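UPF0234 protein XC_3703 (PDB 5B7W) binds the bacterial second messenger cyclic di-GMP and regulates virulence and biofilm formation, favouring the binding of a transcriptional regulator to its target genes when the messenger is absent. Local coordinates at residues Phe4-Glu9 with Leu128-Lys133; Arg29-Gly34 with Val57-Asp62; Asn48-Ser53 with Gly89-Val94; Thr95-Ile100 with Phe150-Gln155; Ile100-Ala105 with Ala121-Asp126. All blocks are in the same frame, centred on the assembly; numbering follows the deposited sequence.

Contact 1 of 5, residues Phe4-Glu9 with Leu128-Lys133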
# COMPACT_ATOMS: atom_id res chain seq x y z
N PHE A 4 6.26 20.32 -2.07
CA PHE A 4 5.31 19.29 -2.42
C PHE A 4 5.19 18.33 -1.24
O PHE A 4 5.97 18.41 -0.28
CB PHE A 4 5.71 18.54 -3.70
CG PHE A 4 6.95 17.70 -3.54
CD1 PHE A 4 8.21 18.25 -3.70
CD2 PHE A 4 6.85 16.35 -3.24
CE1 PHE A 4 9.34 17.48 -3.55
CE2 PHE A 4 7.98 15.57 -3.09
CZ PHE A 4 9.23 16.14 -3.24
N ASP A 5 4.23 17.43 -1.32
CA ASP A 5 3.98 16.45 -0.27
C ASP A 5 4.32 15.05 -0.77
O ASP A 5 3.90 14.66 -1.87
CB ASP A 5 2.53 16.49 0.20
CG ASP A 5 2.30 17.53 1.28
OD1 ASP A 5 3.30 18.02 1.85
OD2 ASP A 5 1.13 17.85 1.56
N VAL A 6 5.08 14.31 0.02
CA VAL A 6 5.28 12.88 -0.19
C VAL A 6 4.19 12.16 0.59
O VAL A 6 4.11 12.27 1.82
CB VAL A 6 6.67 12.43 0.26
CG1 VAL A 6 6.88 10.96 -0.07
CG2 VAL A 6 7.74 13.29 -0.39
N ILE A 7 3.33 11.44 -0.12
CA ILE A 7 2.19 10.77 0.49
C ILE A 7 2.26 9.28 0.18
O ILE A 7 2.99 8.83 -0.72
CB ILE A 7 0.84 11.35 0.04
CG1 ILE A 7 0.63 11.10 -1.46
CG2 ILE A 7 0.76 12.83 0.36
CD1 ILE A 7 -0.69 11.63 -1.98
N SER A 8 1.49 8.51 0.94
CA SER A 8 1.31 7.07 0.71
C SER A 8 -0.16 6.79 0.95
O SER A 8 -0.58 6.50 2.08
CB SER A 8 2.21 6.24 1.61
OG SER A 8 2.16 4.88 1.24
N GLU A 9 -0.96 6.89 -0.11
CA GLU A 9 -2.40 6.80 -0.00
C GLU A 9 -2.95 5.81 -1.02
O GLU A 9 -2.36 5.58 -2.08
CB GLU A 9 -3.06 8.17 -0.21
CG GLU A 9 -2.71 9.18 0.87
CD GLU A 9 -3.41 10.51 0.67
OE1 GLU A 9 -4.06 10.69 -0.38
OE2 GLU A 9 -3.32 11.37 1.57
N LEU A 128 4.99 13.85 4.30
CA LEU A 128 6.30 14.48 4.35
C LEU A 128 6.32 15.61 3.33
O LEU A 128 6.26 15.36 2.12
CB LEU A 128 7.42 13.48 4.08
CG LEU A 128 8.84 14.02 4.19
CD1 LEU A 128 9.19 14.34 5.64
CD2 LEU A 128 9.85 13.06 3.59
N ARG A 129 6.42 16.85 3.81
CA ARG A 129 6.54 18.00 2.92
C ARG A 129 8.01 18.29 2.67
O ARG A 129 8.80 18.41 3.61
CB ARG A 129 5.86 19.24 3.50
CG ARG A 129 5.87 20.41 2.53
CD ARG A 129 5.04 21.58 3.02
NE ARG A 129 3.62 21.25 3.12
CZ ARG A 129 2.81 21.10 2.07
NH1 ARG A 129 1.53 20.80 2.27
NH2 ARG A 129 3.26 21.25 0.84
N VAL A 130 8.37 18.40 1.39
CA VAL A 130 9.74 18.64 0.96
C VAL A 130 9.81 20.04 0.37
O VAL A 130 9.01 20.39 -0.51
CB VAL A 130 10.20 17.58 -0.05
CG1 VAL A 130 11.60 17.88 -0.54
CG2 VAL A 130 10.12 16.19 0.57
N THR A 131 10.76 20.84 0.85
CA THR A 131 10.96 22.20 0.38
C THR A 131 12.36 22.36 -0.18
O THR A 131 13.33 21.83 0.38
CB THR A 131 10.72 23.23 1.49
OG1 THR A 131 11.78 23.15 2.45
CG2 THR A 131 9.40 22.96 2.20
N GLY A 132 12.47 23.10 -1.28
CA GLY A 132 13.76 23.41 -1.88
C GLY A 132 13.72 24.79 -2.49
O GLY A 132 12.65 25.38 -2.67
N LYS A 133 14.91 25.32 -2.80
CA LYS A 133 14.98 26.67 -3.33
C LYS A 133 14.47 26.75 -4.77
O LYS A 133 13.94 27.78 -5.18
CB LYS A 133 16.40 27.24 -3.22
CG LYS A 133 17.57 26.33 -3.64
CD LYS A 133 17.79 26.33 -5.14
CE LYS A 133 19.11 25.68 -5.52
NZ LYS A 133 19.10 25.24 -6.94
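Phe4, Asp5 and Val6 pair with Val130, Arg129 and Leu128 in an antiparallel ladder whose strand axes approach to 4.5 Å with their N-to-C directions 145° apart. Two hydrogen-bonded pairs close it: Phe4 and Val130 exchange N-H and C=O in both directions, as do Val6 and Leu128, where Val6 N lies 2.6 Å from Leu128 O. On the face that carries Phe4, Val6, Leu128 and Val130, the aromatic ring lies alongside the valine, pointing the same way. Phe4 CG sits between its backbone N and carbonyl carbon (chi1 68°), which brings CE1 to 3.6 Å from Val130 CB, with CZ equally near. Val130 CG2 also reaches Val6 CG2, at 3.9 Å. These strands are the middle two of the four-stranded antiparallel sheet of domain I, which has the topology of an RNA-recognition motif; Leu138 and Ile142 of helix 135-146 cover Phe4, and Phe159 meets its ring. The reverse face is polar. Asp5 OD1 hovers 3.1 Å above the plane of the Arg129 guanidinium, over its centre, while Asp5 OD2 makes a salt bridge with Arg129 NH1 at 3.1 Å. Both oxygens lie well out of that plane, so the pairing is one of charges with no N-H aimed at the carboxylate. The arginine chain folds at chi3 (-65°) to place its flat group there, and Asn158 OD1 takes a hydrogen bond from NH1. Beyond the paired residues, segment 128-133 runs on to Lys133, which probably binds cyclic di-GMP, as in related proteins.

Contact 2 of 5, residues Arg29-Gly34 with Val57-Asp62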
# COMPACT_ATOMS: atom_id res chain seq x y z
N ARG A 29 -14.22 -19.40 -10.03
CA ARG A 29 -13.11 -20.35 -10.04
C ARG A 29 -13.60 -21.73 -9.65
O ARG A 29 -14.36 -21.88 -8.68
CB ARG A 29 -12.00 -19.88 -9.10
CG ARG A 29 -11.03 -18.91 -9.76
CD ARG A 29 -9.70 -19.59 -10.05
NE ARG A 29 -8.78 -19.48 -8.93
CZ ARG A 29 -7.81 -20.34 -8.67
NH1 ARG A 29 -7.62 -21.39 -9.46
NH2 ARG A 29 -7.02 -20.16 -7.62
N PHE A 30 -13.16 -22.74 -10.40
CA PHE A 30 -13.71 -24.09 -10.24
C PHE A 30 -13.20 -24.76 -8.97
O PHE A 30 -13.90 -25.60 -8.40
CB PHE A 30 -13.37 -24.94 -11.46
CG PHE A 30 -13.85 -24.37 -12.76
CD1 PHE A 30 -14.89 -23.45 -12.80
CD2 PHE A 30 -13.25 -24.74 -13.96
CE1 PHE A 30 -15.33 -22.92 -14.00
CE2 PHE A 30 -13.69 -24.21 -15.16
CZ PHE A 30 -14.73 -23.30 -15.18
N ASP A 31 -11.99 -24.41 -8.52
CA ASP A 31 -11.44 -25.01 -7.31
C ASP A 31 -12.00 -24.40 -6.03
O ASP A 31 -11.65 -24.86 -4.94
CB ASP A 31 -9.91 -24.89 -7.31
CG ASP A 31 -9.43 -23.47 -7.50
OD1 ASP A 31 -10.22 -22.63 -8.00
OD2 ASP A 31 -8.27 -23.18 -7.16
N PHE A 32 -12.84 -23.37 -6.14
CA PHE A 32 -13.59 -22.84 -5.01
C PHE A 32 -15.07 -23.17 -5.10
O PHE A 32 -15.90 -22.48 -4.51
CB PHE A 32 -13.37 -21.33 -4.89
CG PHE A 32 -12.00 -20.95 -4.42
CD1 PHE A 32 -10.94 -20.89 -5.30
CD2 PHE A 32 -11.76 -20.68 -3.08
CE1 PHE A 32 -9.67 -20.55 -4.87
CE2 PHE A 32 -10.50 -20.34 -2.64
CZ PHE A 32 -9.45 -20.27 -3.53
N LYS A 33 -15.41 -24.23 -5.84
CA LYS A 33 -16.77 -24.73 -5.94
C LYS A 33 -17.36 -24.99 -4.56
O LYS A 33 -16.79 -25.75 -3.76
CB LYS A 33 -16.80 -26.00 -6.80
CG LYS A 33 -16.25 -27.28 -6.15
CD LYS A 33 -14.74 -27.22 -5.89
CE LYS A 33 -14.25 -28.39 -5.05
NZ LYS A 33 -12.97 -28.07 -4.36
N GLY A 34 -18.47 -24.33 -4.25
CA GLY A 34 -19.12 -24.45 -2.96
C GLY A 34 -18.21 -24.29 -1.76
O GLY A 34 -18.58 -24.64 -0.64
N VAL A 57 -5.84 -19.91 0.89
CA VAL A 57 -5.60 -18.50 1.17
C VAL A 57 -4.43 -17.99 0.34
O VAL A 57 -4.45 -16.85 -0.15
CB VAL A 57 -5.36 -18.29 2.68
CG1 VAL A 57 -4.92 -16.86 2.96
CG2 VAL A 57 -6.62 -18.61 3.47
N LYS A 58 -3.40 -18.82 0.16
CA LYS A 58 -2.28 -18.44 -0.70
C LYS A 58 -2.74 -18.17 -2.12
O LYS A 58 -2.27 -17.24 -2.78
CB LYS A 58 -1.20 -19.52 -0.68
CG LYS A 58 0.11 -19.10 -1.33
CD LYS A 58 0.78 -20.26 -2.05
CE LYS A 58 1.45 -21.22 -1.08
NZ LYS A 58 2.24 -22.26 -1.80
N GLN A 59 -3.67 -18.99 -2.63
CA GLN A 59 -4.27 -18.72 -3.93
C GLN A 59 -5.01 -17.38 -3.91
O GLN A 59 -4.88 -16.58 -4.85
CB GLN A 59 -5.23 -19.84 -4.32
CG GLN A 59 -4.57 -21.17 -4.61
CD GLN A 59 -5.58 -22.23 -5.01
OE1 GLN A 59 -6.52 -22.52 -4.26
NE2 GLN A 59 -5.41 -22.80 -6.20
N MET A 60 -5.79 -17.13 -2.86
CA MET A 60 -6.53 -15.88 -2.77
C MET A 60 -5.60 -14.68 -2.72
O MET A 60 -5.95 -13.60 -3.21
CB MET A 60 -7.45 -15.89 -1.55
CG MET A 60 -8.58 -16.90 -1.62
SD MET A 60 -9.85 -16.55 -0.39
CE MET A 60 -8.96 -16.99 1.09
N THR A 61 -4.41 -14.84 -2.13
CA THR A 61 -3.43 -13.76 -2.14
C THR A 61 -3.05 -13.38 -3.56
O THR A 61 -2.93 -12.19 -3.88
CB THR A 61 -2.19 -14.17 -1.34
OG1 THR A 61 -2.54 -14.33 0.04
CG2 THR A 61 -1.09 -13.12 -1.46
N ASP A 62 -2.85 -14.37 -4.43
CA ASP A 62 -2.55 -14.09 -5.83
C ASP A 62 -3.71 -13.38 -6.51
O ASP A 62 -3.50 -12.48 -7.34
CB ASP A 62 -2.20 -15.38 -6.56
CG ASP A 62 -1.03 -16.12 -5.93
OD1 ASP A 62 -0.19 -15.46 -5.30
OD2 ASP A 62 -0.97 -17.36 -6.07
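Phe32 and Met60 form a Met-aromatic contact where the loop between helix 12-26 and strand 38-42 packs on helix 54-70, within the RNA-recognition-motif-like domain II. This is the closely packed half: both residues are buried, and Phe32 CZ comes to 4.0 Å from Met60 CG. The sulfur approaches obliquely, Met60 SD lying 5.5 Å from the centroid of the Phe32 ring and 55° off its normal. Leu26 of helix 12-26 and Ala37 touch both side chains, joining the two helices of the domain through this apolar patch. Toward solvent the contact becomes polar and looser, among the partly exposed Arg29, Asp31 and Gln59. The amide of Gln59 slides past the Phe32 ring in the opposite direction, the two planes 30° apart, with Gln59 OE1 3.8 Å from Phe32 CZ. Its other end, Gln59 NE2, gives Asp31 OD2 a weak hydrogen bond of 3.0 Å, bent to 127° at the hydrogen. That same oxygen is drawn to Arg29 NH1 in a salt bridge within the loop, there without an N-H pointing at it. Asp31 OD2 thus has two nitrogen partners roughly at right angles, while its sister oxygen Asp31 OD1 lies over one guanidinium face, offset toward the rim. Arg29 NH2 and Gln59 NE2, two donors that cannot bond each other, sit 3.4 Å apart.

Contact 3 of 5, residues Asn48-Ser53 with Gly89-Val94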
# COMPACT_ATOMS: atom_id res chain seq x y z
N ASN A 48 -9.47 -9.14 5.28
CA ASN A 48 -9.45 -10.44 5.93
C ASN A 48 -9.69 -11.53 4.89
O ASN A 48 -10.73 -11.54 4.22
CB ASN A 48 -10.50 -10.52 7.04
CG ASN A 48 -10.07 -9.76 8.29
OD1 ASN A 48 -8.98 -9.97 8.81
ND2 ASN A 48 -10.94 -8.88 8.77
N GLN A 49 -8.72 -12.43 4.75
CA GLN A 49 -8.84 -13.59 3.89
C GLN A 49 -9.17 -14.81 4.73
O GLN A 49 -8.60 -15.00 5.81
CB GLN A 49 -7.56 -13.83 3.09
CG GLN A 49 -6.94 -12.58 2.50
CD GLN A 49 -5.77 -12.89 1.58
OE1 GLN A 49 -5.83 -12.67 0.37
NE2 GLN A 49 -4.69 -13.41 2.15
N SER A 50 -10.09 -15.64 4.25
CA SER A 50 -10.50 -16.84 4.96
C SER A 50 -10.81 -17.94 3.97
O SER A 50 -11.52 -17.71 2.98
CB SER A 50 -11.72 -16.56 5.85
OG SER A 50 -12.82 -16.12 5.09
N ALA A 51 -10.28 -19.13 4.22
CA ALA A 51 -10.48 -20.28 3.37
C ALA A 51 -10.34 -21.54 4.20
O ALA A 51 -9.88 -21.46 5.36
CB ALA A 51 -9.49 -20.29 2.20
N PRO A 52 -10.75 -22.69 3.69
CA PRO A 52 -10.57 -23.93 4.46
C PRO A 52 -9.12 -24.28 4.75
O PRO A 52 -8.84 -24.86 5.81
CB PRO A 52 -11.23 -25.00 3.57
CG PRO A 52 -12.27 -24.25 2.82
CD PRO A 52 -11.68 -22.89 2.56
N SER A 53 -8.19 -23.96 3.86
CA SER A 53 -6.81 -24.41 4.01
C SER A 53 -5.83 -23.27 3.80
O SER A 53 -6.17 -22.22 3.24
CB SER A 53 -6.49 -25.55 3.03
OG SER A 53 -6.53 -25.10 1.68
N GLY A 89 -10.94 -23.38 9.71
CA GLY A 89 -10.23 -23.14 8.47
C GLY A 89 -9.04 -22.23 8.71
O GLY A 89 -8.55 -22.10 9.83
N ALA A 90 -8.59 -21.60 7.62
CA ALA A 90 -7.45 -20.70 7.64
C ALA A 90 -7.92 -19.26 7.48
O ALA A 90 -8.86 -18.99 6.72
CB ALA A 90 -6.45 -21.05 6.54
N ARG A 91 -7.26 -18.35 8.19
CA ARG A 91 -7.57 -16.93 8.11
C ARG A 91 -6.27 -16.13 8.12
O ARG A 91 -5.29 -16.53 8.75
CB ARG A 91 -8.47 -16.47 9.27
CG ARG A 91 -9.83 -17.15 9.31
CD ARG A 91 -10.69 -16.59 10.43
NE ARG A 91 -12.01 -17.23 10.48
CZ ARG A 91 -13.06 -16.81 9.79
NH1 ARG A 91 -12.96 -15.76 8.99
NH2 ARG A 91 -14.22 -17.45 9.90
N GLN A 92 -6.28 -15.00 7.42
CA GLN A 92 -5.10 -14.15 7.35
C GLN A 92 -5.54 -12.69 7.22
O GLN A 92 -6.42 -12.38 6.42
CB GLN A 92 -4.20 -14.53 6.18
CG GLN A 92 -2.87 -13.80 6.17
CD GLN A 92 -2.03 -14.13 4.95
OE1 GLN A 92 -2.55 -14.51 3.90
NE2 GLN A 92 -0.71 -14.00 5.08
N LYS A 93 -4.91 -11.83 8.00
CA LYS A 93 -5.18 -10.40 7.99
C LYS A 93 -4.15 -9.69 7.13
O LYS A 93 -2.94 -9.83 7.36
CB LYS A 93 -5.17 -9.84 9.42
CG LYS A 93 -5.02 -8.33 9.51
CD LYS A 93 -5.07 -7.87 10.95
CE LYS A 93 -4.90 -6.37 11.06
NZ LYS A 93 -5.12 -5.88 12.46
N VAL A 94 -4.62 -8.93 6.15
CA VAL A 94 -3.75 -8.15 5.26
C VAL A 94 -4.04 -6.68 5.51
O VAL A 94 -5.15 -6.20 5.25
CB VAL A 94 -3.97 -8.52 3.79
CG1 VAL A 94 -2.95 -7.80 2.91
CG2 VAL A 94 -3.90 -10.02 3.59
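Gln49 and Gln92 face each other as a hydrogen-bonded pair of strands 46-51 and 90-96, the middle strands of the four-stranded antiparallel sheet in the RNA-recognition-motif-like domain II. The segment axes run 166° apart in direction and 4.7 Å apart at closest. Gln49 and Gln92 exchange both backbone bonds, as do Ala51 and Ala90 two residues along, where Ala90 N approaches Ala51 O to 2.6 Å. Traced outward, the Gln49 side chain starts with CB 3.8 Å from Gln92 O. Its CG, held beside the backbone N (chi1 -44°), lies about equally far from that same carbonyl oxygen and from Val94 CG2. The chain then runs extended, and CD stays near the valine methyl, 4.0 Å from Val94 CG2. At the tip, Gln49 NE2 is 3.8 Å from Val94 CG2 and 3.0 Å from Gln92 OE1, and it is hydrogen-bonded to Thr61 OG1 of helix 54-70. The two glutamines lie side by side, pointing the same way, their amide planes 37° apart; Gln92 NE2 in turn has Gly81 O of strand 78-85 as a partner. Two buried amides thus sit beneath the helix, which also lays Val57 against both, with hydrogen bonds to its Thr61 and to the neighbouring strand. Past the strand end, Ser53 takes the N-cap position of that helix, while its carbonyl O lies 3.5 Å from Ala90 CB. On the sheet face bearing Asn48, Ser50, Arg91 and Lys93, the arginine runs extended and turns only at its guanidinium, bringing Arg91 NH1 to 3.5 Å from Ser50 CB.

Contact 4 of 5, residues Thr95-Ile100 with Phe150-Gln155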
# COMPACT_ATOMS: atom_id res chain seq x y z
N THR A 95 -3.05 -5.96 6.03
CA THR A 95 -3.19 -4.54 6.32
C THR A 95 -2.82 -3.74 5.07
O THR A 95 -1.70 -3.86 4.56
CB THR A 95 -2.31 -4.13 7.50
OG1 THR A 95 -2.76 -4.78 8.69
CG2 THR A 95 -2.36 -2.62 7.70
N VAL A 96 -3.76 -2.93 4.59
CA VAL A 96 -3.48 -2.02 3.49
C VAL A 96 -2.84 -0.77 4.07
O VAL A 96 -3.54 0.15 4.52
CB VAL A 96 -4.76 -1.68 2.70
CG1 VAL A 96 -4.44 -0.78 1.52
CG2 VAL A 96 -5.45 -2.96 2.23
N LYS A 97 -1.51 -0.73 4.08
CA LYS A 97 -0.79 0.36 4.72
C LYS A 97 -1.01 1.66 3.97
O LYS A 97 -0.89 1.71 2.74
CB LYS A 97 0.70 0.04 4.80
CG LYS A 97 1.04 -1.18 5.65
CD LYS A 97 2.53 -1.50 5.59
CE LYS A 97 3.00 -1.70 4.15
NZ LYS A 97 4.45 -2.01 4.07
N GLN A 98 -1.34 2.72 4.71
CA GLN A 98 -1.53 4.06 4.17
C GLN A 98 -0.96 5.07 5.15
O GLN A 98 -0.96 4.85 6.36
CB GLN A 98 -3.02 4.36 3.91
CG GLN A 98 -3.75 3.31 3.09
CD GLN A 98 -5.19 3.12 3.52
OE1 GLN A 98 -6.07 3.89 3.12
NE2 GLN A 98 -5.44 2.10 4.33
N GLY A 99 -0.47 6.18 4.61
CA GLY A 99 0.15 7.21 5.43
C GLY A 99 1.59 6.88 5.78
O GLY A 99 1.96 5.71 5.84
N ILE A 100 2.40 7.90 6.00
CA ILE A 100 3.82 7.72 6.31
C ILE A 100 4.01 7.96 7.80
O ILE A 100 3.95 9.10 8.28
CB ILE A 100 4.71 8.65 5.47
CG1 ILE A 100 4.48 8.39 3.98
CG2 ILE A 100 6.17 8.43 5.82
CD1 ILE A 100 5.26 9.31 3.08
N PHE A 150 12.17 1.24 -0.62
CA PHE A 150 11.27 1.64 0.45
C PHE A 150 10.13 0.65 0.59
O PHE A 150 9.64 0.11 -0.41
CB PHE A 150 10.72 3.05 0.20
CG PHE A 150 10.25 3.74 1.44
CD1 PHE A 150 11.13 3.96 2.50
CD2 PHE A 150 8.95 4.19 1.55
CE1 PHE A 150 10.71 4.59 3.64
CE2 PHE A 150 8.52 4.84 2.70
CZ PHE A 150 9.40 5.04 3.74
N GLU A 151 9.70 0.43 1.83
CA GLU A 151 8.63 -0.50 2.16
C GLU A 151 7.24 0.08 1.91
O GLU A 151 6.25 -0.52 2.34
CB GLU A 151 8.75 -0.93 3.63
CG GLU A 151 8.70 0.23 4.62
CD GLU A 151 8.90 -0.22 6.05
OE1 GLU A 151 9.97 0.07 6.63
OE2 GLU A 151 7.98 -0.87 6.60
N LEU A 152 7.15 1.23 1.25
CA LEU A 152 5.87 1.88 1.00
C LEU A 152 5.80 2.47 -0.41
O LEU A 152 6.78 3.05 -0.89
CB LEU A 152 5.59 3.01 2.00
CG LEU A 152 4.74 2.72 3.24
CD1 LEU A 152 5.59 2.18 4.37
CD2 LEU A 152 3.98 3.96 3.69
N PRO A 153 4.65 2.35 -1.06
CA PRO A 153 4.42 3.11 -2.29
C PRO A 153 4.34 4.60 -1.98
O PRO A 153 3.73 5.02 -1.00
CB PRO A 153 3.08 2.57 -2.80
CG PRO A 153 2.88 1.27 -2.08
CD PRO A 153 3.52 1.46 -0.74
N LEU A 154 4.98 5.40 -2.84
CA LEU A 154 5.05 6.84 -2.66
C LEU A 154 4.36 7.53 -3.83
O LEU A 154 4.59 7.18 -4.99
CB LEU A 154 6.49 7.32 -2.55
CG LEU A 154 7.32 6.80 -1.38
CD1 LEU A 154 8.70 7.43 -1.37
CD2 LEU A 154 6.61 7.04 -0.06
N GLN A 155 3.51 8.51 -3.51
CA GLN A 155 2.97 9.44 -4.49
C GLN A 155 3.34 10.85 -4.07
O GLN A 155 3.81 11.10 -2.96
CB GLN A 155 1.45 9.29 -4.62
CG GLN A 155 0.97 7.87 -4.88
CD GLN A 155 0.65 7.13 -3.60
OE1 GLN A 155 -0.07 7.64 -2.73
NE2 GLN A 155 1.19 5.93 -3.46
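Lys97 reaches Glu151 by leaving its backbone with CG beside the N (chi1 -63°), running straight to CD and then turning at chi3 (-55°), which directs NZ at the main chain of segment 150-155. The contact lies where the chain leaves strand 90-96 of domain II and enters domain I, both of them folded like an RNA-recognition motif; its centre is about 5 Å from the centre of the chain. Lys97 NZ donates to Glu151 O at 2.9 Å, with a C=O...donor angle of 162°, nearly along the C=O axis. The bond is made to the backbone; Glu151 OE2 remains 4.5 Å from Lys97 NZ, beyond salt-bridge distance, on a poorly ordered side chain. Further along, side-chain methyls take over: Leu152 CD2 rests 3.4 Å from Gly99 O, and the same methyl is a loose 4.5 Å neighbour of Ile100 CG1. Ser8, which follows strand 3-7, ties the two segments together from outside: its backbone bonds to that of Gly99, and its hydroxyl bonds to Pro153 O. Pro153 also touches Asp74 and Cys77, so the loop bears on domain II as well. Within the linker, Gln98 folds back on the end of the strand before it, Gln98 NE2 giving Val96 O a hydrogen bond of 2.7 Å with the acceptor close to the amide plane. At the domain I end, where Val6 touches both residues, the Ile100 and Leu154 side chains cross at about a right angle, with Ile100 CD1 4.1 Å from Leu154 CD2.

Contact 5 of 5, residues Ile100-Ala105 with Ala121-Asp126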
# COMPACT_ATOMS: atom_id res chain seq x y z
N ILE A 100 2.40 7.90 6.00
CA ILE A 100 3.82 7.72 6.31
C ILE A 100 4.01 7.96 7.80
O ILE A 100 3.95 9.10 8.28
CB ILE A 100 4.71 8.65 5.47
CG1 ILE A 100 4.48 8.39 3.98
CG2 ILE A 100 6.17 8.43 5.82
CD1 ILE A 100 5.26 9.31 3.08
N GLU A 101 4.23 6.87 8.54
CA GLU A 101 4.45 6.96 9.98
C GLU A 101 5.77 7.66 10.28
O GLU A 101 6.63 7.83 9.40
CB GLU A 101 4.44 5.56 10.60
CG GLU A 101 3.21 4.73 10.27
CD GLU A 101 3.46 3.24 10.37
OE1 GLU A 101 2.71 2.46 9.75
OE2 GLU A 101 4.41 2.84 11.08
N GLN A 102 5.93 8.07 11.54
CA GLN A 102 7.14 8.77 11.95
C GLN A 102 8.38 7.91 11.74
O GLN A 102 9.46 8.44 11.47
CB GLN A 102 7.03 9.19 13.41
CG GLN A 102 6.97 10.70 13.61
CD GLN A 102 6.57 11.08 15.03
OE1 GLN A 102 6.94 10.41 15.99
NE2 GLN A 102 5.81 12.17 15.15
N LYS A 103 8.24 6.59 11.85
CA LYS A 103 9.36 5.69 11.59
C LYS A 103 9.83 5.81 10.14
O LYS A 103 11.01 6.08 9.88
CB LYS A 103 8.95 4.25 11.91
CG LYS A 103 9.96 3.20 11.49
CD LYS A 103 11.25 3.32 12.27
CE LYS A 103 11.69 1.97 12.81
NZ LYS A 103 11.44 0.88 11.83
N GLN A 104 8.91 5.62 9.19
CA GLN A 104 9.28 5.68 7.78
C GLN A 104 9.60 7.10 7.34
O GLN A 104 10.39 7.29 6.40
CB GLN A 104 8.16 5.09 6.93
CG GLN A 104 7.79 3.65 7.29
CD GLN A 104 6.73 3.56 8.37
OE1 GLN A 104 5.59 3.97 8.17
NE2 GLN A 104 7.09 3.00 9.51
N ALA A 105 9.00 8.10 7.98
CA ALA A 105 9.26 9.49 7.61
C ALA A 105 10.71 9.87 7.90
O ALA A 105 11.40 10.42 7.03
CB ALA A 105 8.30 10.42 8.35
N ALA A 121 13.20 18.62 4.44
CA ALA A 121 12.04 17.77 4.64
C ALA A 121 11.47 17.99 6.03
O ALA A 121 12.21 18.13 7.00
CB ALA A 121 12.40 16.29 4.44
N GLN A 122 10.14 18.01 6.12
CA GLN A 122 9.45 18.20 7.38
C GLN A 122 8.24 17.29 7.43
O GLN A 122 7.46 17.23 6.47
CB GLN A 122 9.02 19.66 7.57
CG GLN A 122 8.15 19.90 8.79
CD GLN A 122 8.37 21.27 9.40
OE1 GLN A 122 8.37 22.27 8.69
NE2 GLN A 122 8.55 21.31 10.71
N ILE A 123 8.08 16.57 8.54
CA ILE A 123 6.91 15.72 8.71
C ILE A 123 5.72 16.59 9.08
O ILE A 123 5.83 17.54 9.86
CB ILE A 123 7.18 14.62 9.76
CG1 ILE A 123 7.04 15.16 11.19
CG2 ILE A 123 8.57 14.03 9.56
CD1 ILE A 123 7.09 14.09 12.25
N ASN A 124 4.57 16.29 8.48
CA ASN A 124 3.32 16.99 8.77
C ASN A 124 2.23 15.93 8.82
O ASN A 124 1.67 15.56 7.79
CB ASN A 124 3.02 18.06 7.72
CG ASN A 124 4.05 19.18 7.72
OD1 ASN A 124 4.84 19.31 6.78
ND2 ASN A 124 4.06 19.99 8.77
N GLY A 125 1.94 15.45 10.02
CA GLY A 125 0.99 14.35 10.15
C GLY A 125 1.59 13.08 9.58
O GLY A 125 2.71 12.68 9.93
N ASP A 126 0.85 12.44 8.68
CA ASP A 126 1.29 11.22 8.02
C ASP A 126 1.88 11.49 6.64
O ASP A 126 2.04 10.56 5.84
CB ASP A 126 0.13 10.23 7.91
CG ASP A 126 -1.07 10.80 7.17
OD1 ASP A 126 -1.10 12.03 6.96
OD2 ASP A 126 -1.97 10.03 6.82
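Gln102 and Ile123 cross at about a right angle, and a single methyl group does the touching: Ile123 CD1 lies 3.7 Å from Gln102 CG and just as far from Gln102 NE2. The glutamine is extended beyond CG, so its aliphatic part and its amide both run across that methyl on the exposed flank of the contact. Ile123 places CG1 between its backbone N and carbonyl carbon (chi1 80°), leaving CG2 beside the N and directed at the helix, where it meets Ala105 CB at 3.8 Å. The two branches of one isoleucine therefore span nearly a turn of helix, from Gln102 to Ala105. At the other end the meeting is between backbones. Ile100 N donates to Asp126 O at 2.7 Å, the donor tilted 17° from the carbonyl plane, while Ile100 CB rests 3.3 Å from the same oxygen. Asp126 CA returns a CA-H...O contact to Ile100 O, while its carboxylate turns off from segment 100-105. At the helix start, Glu101 occupies the N-cap; its backbone N bonds to Gln104 OE1 at 3.2 Å, and Gln104 NE2 bonds back to Glu101 OE2 from above the carboxylate plane, closing a ring at the first turn. Through Gln102 and Ala105 on Ile123, helix 102-114 is seated on edge strand 119-124, the helix-on-sheet packing of an RNA-recognition-motif-like domain, here domain I.

The contacts fall into two groups, one for each RNA-recognition-motif-like domain, with contact 4 between them. Contacts 2 and 3, with centres 11 Å apart, belong to domain II and meet where helix 54-70 covers strands 46-51 and 90-96. Contacts 1 and 5, 10 Å apart, share the sheet of domain I, using neighbouring strands 127-132 and 119-124; about 40 Å separates the centres of contacts 1 and 2. Strand 3-7 opens the chain, and both segments of contacts 2 and 3 follow before 128-133 completes contact 1, so domain II is an insertion in domain I. Contact 4 continues strand 90-96 into domain I and shares Ile100 with contact 5.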